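Local coordinates for protein Pcdhgb2 (Mus musculus, PDB 5SZR) that is probably a calcium-dependent cell-adhesion protein that may help establish and maintain specific neuronal connections, seen here as extracellular cadherin domains 3 to 6, at residues S139-D144 and R190-L195; T13-V18 and K99-N104. One frame throughout, in Å; residues are numbered along the deposited sequence.

Interaction 1 of 2, residues S139-D144 and R190-L195; sequences SGENGD and RGKPPL. With CA (calcium ion), chain L.
The backbone N-H of Arg190 is shared between two carbonyls of the facing loop: Arg190 N lies 3.1 Å from Asp144 O and 3.4 Å from Glu141 O, both weak, bent bonds. Glu141 O is gripped twice, since Asp144 N also donates to it and closes the turn. Next to it, Asn142 OD1 approaches to 3.3 Å from Gly191 CA, leaving little room for a CB on Gly191. Further out, Glu141 leans its extended chain over Arg190 O, with CB 3.3 Å from this oxygen, and its OE1 takes a weak salt bridge of 3.5 Å from Lys192 NZ. Lys192 gets there by a bend at chi2 (117°), just ahead of the cis peptide that leads into Pro193. Asp144 OD2 lies 4.5 Å from Arg190 NE and well off the guanidinium plane, so any attraction is probably one of charge alone; the carboxylate's stronger partner is Lys162, and Arg190 makes a cation-pi contact with Tyr146. Asn142 O points the other way, to a calcium ion at 2.4 Å, joined there by Asp189, the residue before Arg190. Weak bonds on the solvent side, with a metal behind them, suggest that calcium probably does much to fix these loops.

Interaction 2 of 2, residues T13-V18 and K99-N104; sequences TLREDV and KILDEN. With CA (calcium ion), chain K; CA (calcium ion), chain J; CA (calcium ion), chain L.
Leu14 N donates to Lys99 O at 2.7 Å, nearly straight along the carbonyl bond, and Leu101 N returns a 2.8 Å bond to Leu14 O: a parallel pairing of the first and last strands of a cadherin repeat. Glu16 N carries the ladder on to Leu101 O at 3.3 Å. On the buried face Ile100 CD1 meets Leu14 CB, and Ile100 CG2 touches Glu16 CB. Beyond the strands the tight part continues in polar form. Glu16, with CG turned between its backbone N and carbonyl carbon (chi1 60°), runs past Glu103 in the opposite direction. Its OE2 accepts Glu103 N at 2.8 Å on the anti side and binds one calcium ion at 2.5 Å, together with Asp102 OD1 and Glu103 O; OE1 binds a second calcium at 2.5 Å.

The face of Thr13, Lys99, Arg15 and Leu101 is looser and turned to solvent. Thr13 CG2 lies alongside the Lys99 chain; in the conformer described, Arg15 NE is 4.0 Å from Glu103 OE1, a long and doubtful salt bridge. Past the strand ends, Asp17 OD2 and Glu103 OE2 are 3.7 Å apart, a like-charge approach that is probably unfavourable. With an alanine here in place of Glu103, the main-chain oxygen could still bind calcium, but a gap would probably open beside Glu16 CG. One carboxylate bridges two metals while holding a backbone N-H, so calcium binding is probably linked to how the chain leaves the paired strands.

Overall arrangement
The two contacts, whose centres are 14 Å apart, face each other across the calcium-bound junction between the first two cadherin repeats of this construct. Interaction 2 supplies the end of the first repeat and the start of the linker, interaction 1 the adjoining loops of the second. One calcium joins them directly, taking Asn104 OD1 (2.5 Å) from interaction 2 and Asn142 O from interaction 1; Asp138 ties it to the neighbouring ion held by Glu16, Asp102 and Glu103. Protein atoms also meet: Asn104 ND2 makes a weak hydrogen bond to Pro193 O, and Asn142 ND2 packs 3.0 Å from Asn104 N without a hydrogen bond. Such calcium-filled linkers characteristically stiffen cadherin ectodomains.

Interaction 1 of 2, residues S139-D144 and R190-L195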
loop_
_atom_site.group_PDB
_atom_site.type_symbol
_atom_site.label_atom_id
_atom_site.label_comp_id
_atom_site.label_asym_id
_atom_site.label_seq_id
_atom_site.Cartn_x
_atom_site.Cartn_y
_atom_site.Cartn_z
ATOM N N SER A 139 -39.698 30.584 10.051
ATOM C CA SER A 139 -39.990 30.669 11.473
ATOM C C SER A 139 -40.541 29.345 11.989
ATOM O O SER A 139 -40.993 28.491 11.222
ATOM C CB SER A 139 -41.003 31.786 11.766
ATOM O OG SER A 139 -40.499 33.058 11.402
ATOM N N GLY A 140 -40.504 29.197 13.313
ATOM C CA GLY A 140 -41.127 28.060 13.968
ATOM C C GLY A 140 -40.576 26.734 13.485
ATOM O O GLY A 140 -39.369 26.566 13.283
ATOM N N GLU A 141 -41.484 25.775 13.287
ATOM C CA GLU A 141 -41.079 24.437 12.871
ATOM C C GLU A 141 -40.465 24.449 11.478
ATOM O O GLU A 141 -39.552 23.663 11.188
ATOM C CB GLU A 141 -42.273 23.485 12.927
ATOM C CG GLU A 141 -42.762 23.207 14.333
ATOM C CD GLU A 141 -43.884 22.188 14.374
ATOM O OE1 GLU A 141 -44.229 21.638 13.305
ATOM O OE2 GLU A 141 -44.423 21.939 15.474
ATOM N N ASN A 142 -40.952 25.330 10.602
ATOM C CA ASN A 142 -40.391 25.422 9.261
ATOM C C ASN A 142 -38.923 25.835 9.282
ATOM O O ASN A 142 -38.183 25.510 8.345
ATOM C CB ASN A 142 -41.217 26.396 8.419
ATOM C CG ASN A 142 -42.678 25.983 8.315
ATOM O OD1 ASN A 142 -43.080 24.947 8.845
ATOM N ND2 ASN A 142 -43.479 26.799 7.643
ATOM N N GLY A 143 -38.484 26.521 10.334
ATOM C CA GLY A 143 -37.098 26.893 10.507
ATOM C C GLY A 143 -36.302 26.021 11.452
ATOM O O GLY A 143 -35.121 26.298 11.681
ATOM N N ASP A 144 -36.908 24.978 12.012
ATOM C CA ASP A 144 -36.224 24.079 12.936
ATOM C C ASP A 144 -35.515 23.000 12.123
ATOM O O ASP A 144 -36.167 22.141 11.520
ATOM C CB ASP A 144 -37.216 23.468 13.920
ATOM C CG ASP A 144 -36.581 23.128 15.253
ATOM O OD1 ASP A 144 -35.802 23.957 15.771
ATOM O OD2 ASP A 144 -36.862 22.034 15.784
ATOM N N ARG A 190 -38.396 20.805 9.876
ATOM C CA ARG A 190 -39.546 20.067 10.377
ATOM C C ARG A 190 -40.848 20.791 10.053
ATOM O O ARG A 190 -41.720 20.952 10.916
ATOM C CB ARG A 190 -39.401 19.832 11.881
ATOM C CG ARG A 190 -38.204 18.956 12.235
ATOM C CD ARG A 190 -38.052 18.777 13.736
ATOM N NE ARG A 190 -36.971 17.851 14.064
ATOM C CZ ARG A 190 -37.149 16.637 14.576
ATOM N NH1 ARG A 190 -38.373 16.196 14.833
ATOM N NH2 ARG A 190 -36.099 15.868 14.836
ATOM N N GLY A 191 -40.988 21.231 8.801
ATOM C CA GLY A 191 -42.223 21.798 8.315
ATOM C C GLY A 191 -43.025 20.793 7.502
ATOM O O GLY A 191 -42.653 19.635 7.334
ATOM N N LYS A 192 -44.158 21.266 6.997
ATOM C CA LYS A 192 -45.034 20.434 6.183
ATOM C C LYS A 192 -45.370 21.132 4.867
ATOM O O LYS A 192 -46.121 22.107 4.853
ATOM C CB LYS A 192 -46.317 20.092 6.941
ATOM C CG LYS A 192 -46.092 19.334 8.240
ATOM C CD LYS A 192 -46.566 20.144 9.435
ATOM C CE LYS A 192 -46.455 19.349 10.725
ATOM N NZ LYS A 192 -47.019 20.096 11.884
ATOM N N PRO A 193 -44.804 20.636 3.757
ATOM C CA PRO A 193 -43.873 19.503 3.715
ATOM C C PRO A 193 -42.447 19.911 4.081
ATOM O O PRO A 193 -42.121 21.095 3.986
ATOM C CB PRO A 193 -43.954 19.051 2.259
ATOM C CG PRO A 193 -44.208 20.311 1.513
ATOM C CD PRO A 193 -45.110 21.137 2.404
ATOM N N PRO A 194 -41.617 18.954 4.497
ATOM C CA PRO A 194 -40.242 19.295 4.877
ATOM C C PRO A 194 -39.362 19.574 3.669
ATOM O O PRO A 194 -39.561 19.031 2.579
ATOM C CB PRO A 194 -39.763 18.047 5.630
ATOM C CG PRO A 194 -40.569 16.941 5.048
ATOM C CD PRO A 194 -41.922 17.535 4.756
ATOM N N LEU A 195 -38.375 20.441 3.881
ATOM C CA LEU A 195 -37.347 20.743 2.897
ATOM C C LEU A 195 -35.986 20.344 3.451
ATOM O O LEU A 195 -35.754 20.409 4.662
ATOM C CB LEU A 195 -37.347 22.233 2.531
ATOM C CG LEU A 195 -38.621 22.775 1.883
ATOM C CD1 LEU A 195 -38.548 24.287 1.732
ATOM C CD2 LEU A 195 -38.852 22.112 0.539
HETATM CA CA CA L . -37.620 25.874 6.028
#

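Interaction 2 of 2, residues T13-V18 and K99-N104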
loop_
_atom_site.group_PDB
_atom_site.type_symbol
_atom_site.label_atom_id
_atom_site.label_comp_id
_atom_site.label_asym_id
_atom_site.label_seq_id
_atom_site.Cartn_x
_atom_site.Cartn_y
_atom_site.Cartn_z
ATOM N N THR A 13 -56.249 37.177 7.577
ATOM C CA THR A 13 -54.956 36.509 7.475
ATOM C C THR A 13 -54.777 35.953 6.068
ATOM O O THR A 13 -55.731 35.469 5.453
ATOM C CB THR A 13 -54.806 35.368 8.491
ATOM O OG1 THR A 13 -55.646 34.270 8.114
ATOM C CG2 THR A 13 -55.173 35.832 9.891
ATOM N N LEU A 14 -53.548 36.017 5.564
ATOM C CA LEU A 14 -53.217 35.501 4.245
ATOM C C LEU A 14 -51.983 34.616 4.325
ATOM O O LEU A 14 -51.004 34.960 4.995
ATOM C CB LEU A 14 -52.957 36.633 3.241
ATOM C CG LEU A 14 -54.038 37.691 3.012
ATOM C CD1 LEU A 14 -53.577 38.700 1.965
ATOM C CD2 LEU A 14 -55.354 37.048 2.604
ATOM N N ARG A 15 -52.041 33.471 3.653
ATOM C CA ARG A 15 -50.850 32.654 3.478
ATOM C C ARG A 15 -49.907 33.339 2.497
ATOM O O ARG A 15 -50.340 33.908 1.491
ATOM C CB ARG A 15 -51.226 31.261 2.980
ATOM C CG ARG A 15 -52.004 30.424 3.991
ATOM C CD ARG A 15 -52.545 29.151 3.355
ATOM N NE ARG A 15 -52.996 28.181 4.349
ATOM C CZ ARG A 15 -54.240 28.101 4.812
ATOM N NH1 ARG A 15 -54.551 27.182 5.716
ATOM N NH2 ARG A 15 -55.171 28.940 4.377
ATOM N N GLU A 16 -48.608 33.289 2.794
ATOM C CA GLU A 16 -47.649 34.023 1.975
ATOM C C GLU A 16 -47.568 33.516 0.540
ATOM O O GLU A 16 -46.974 34.198 -0.301
ATOM C CB GLU A 16 -46.261 33.986 2.618
ATOM C CG GLU A 16 -45.673 32.598 2.800
ATOM C CD GLU A 16 -44.181 32.637 3.112
ATOM O OE1 GLU A 16 -43.500 33.583 2.665
ATOM O OE2 GLU A 16 -43.695 31.727 3.810
ATOM N N ASP A 17 -48.168 32.369 0.226
ATOM C CA ASP A 17 -48.067 31.789 -1.106
ATOM C C ASP A 17 -49.287 32.060 -1.982
ATOM O O ASP A 17 -49.373 31.498 -3.079
ATOM C CB ASP A 17 -47.827 30.279 -1.009
ATOM C CG ASP A 17 -49.005 29.536 -0.406
ATOM O OD1 ASP A 17 -49.966 29.234 -1.145
ATOM O OD2 ASP A 17 -48.968 29.243 0.806
ATOM N N VAL A 18 -50.222 32.897 -1.542
ATOM C CA VAL A 18 -51.408 33.146 -2.374
ATOM C C VAL A 18 -50.987 33.870 -3.646
ATOM O O VAL A 18 -50.095 34.739 -3.596
ATOM C CB VAL A 18 -52.466 33.945 -1.599
ATOM C CG1 VAL A 18 -52.937 33.174 -0.367
ATOM C CG2 VAL A 18 -51.957 35.331 -1.217
ATOM N N LYS A 99 -52.734 40.029 8.408
ATOM C CA LYS A 99 -51.724 39.172 9.008
ATOM C C LYS A 99 -51.258 38.157 7.972
ATOM O O LYS A 99 -52.076 37.568 7.259
ATOM C CB LYS A 99 -52.286 38.472 10.244
ATOM C CG LYS A 99 -51.391 37.402 10.820
ATOM C CD LYS A 99 -52.024 36.773 12.052
ATOM C CE LYS A 99 -51.173 35.624 12.575
ATOM N NZ LYS A 99 -51.769 34.981 13.778
ATOM N N ILE A 100 -49.945 37.973 7.871
ATOM C CA ILE A 100 -49.360 37.033 6.925
ATOM C C ILE A 100 -48.966 35.774 7.679
ATOM O O ILE A 100 -48.473 35.842 8.814
ATOM C CB ILE A 100 -48.153 37.653 6.197
ATOM C CG1 ILE A 100 -48.543 38.994 5.576
ATOM C CG2 ILE A 100 -47.616 36.705 5.125
ATOM C CD1 ILE A 100 -49.719 38.912 4.621
ATOM N N LEU A 101 -49.201 34.621 7.062
ATOM C CA LEU A 101 -48.875 33.334 7.656
ATOM C C LEU A 101 -47.608 32.770 7.029
ATOM O O LEU A 101 -47.420 32.836 5.810
ATOM C CB LEU A 101 -50.031 32.347 7.488
ATOM C CG LEU A 101 -51.281 32.726 8.283
ATOM C CD1 LEU A 101 -52.410 31.744 8.023
ATOM C CD2 LEU A 101 -50.954 32.801 9.766
ATOM N N ASP A 102 -46.742 32.217 7.870
ATOM C CA ASP A 102 -45.476 31.669 7.409
ATOM C C ASP A 102 -45.686 30.302 6.771
ATOM O O ASP A 102 -46.302 29.416 7.370
ATOM C CB ASP A 102 -44.494 31.558 8.575
ATOM C CG ASP A 102 -43.277 30.718 8.235
ATOM O OD1 ASP A 102 -42.716 30.895 7.134
ATOM O OD2 ASP A 102 -42.891 29.873 9.072
ATOM N N GLU A 103 -45.171 30.137 5.556
ATOM C CA GLU A 103 -45.104 28.850 4.883
ATOM C C GLU A 103 -43.652 28.401 4.794
ATOM O O GLU A 103 -42.722 29.209 4.846
ATOM C CB GLU A 103 -45.709 28.916 3.476
ATOM C CG GLU A 103 -47.160 29.383 3.426
ATOM C CD GLU A 103 -48.125 28.366 4.006
ATOM O OE1 GLU A 103 -49.065 28.775 4.727
ATOM O OE2 GLU A 103 -47.940 27.157 3.741
ATOM N N ASN A 104 -43.472 27.091 4.652
ATOM C CA ASN A 104 -42.147 26.488 4.537
ATOM C C ASN A 104 -41.685 26.636 3.093
ATOM O O ASN A 104 -41.889 25.754 2.258
ATOM C CB ASN A 104 -42.190 25.029 4.971
ATOM C CG ASN A 104 -40.814 24.413 5.090
ATOM O OD1 ASN A 104 -39.799 25.106 5.037
ATOM N ND2 ASN A 104 -40.774 23.097 5.263
HETATM CA CA CA K . -41.473 31.341 4.855
HETATM CA CA CA J . -41.096 33.485 1.834
HETATM CA CA CA L . -37.620 25.874 6.028
HETATM O O HOH W 1 -38.520 33.491 0.893
HETATM O O HOH W 2 -41.767 33.884 -0.351
#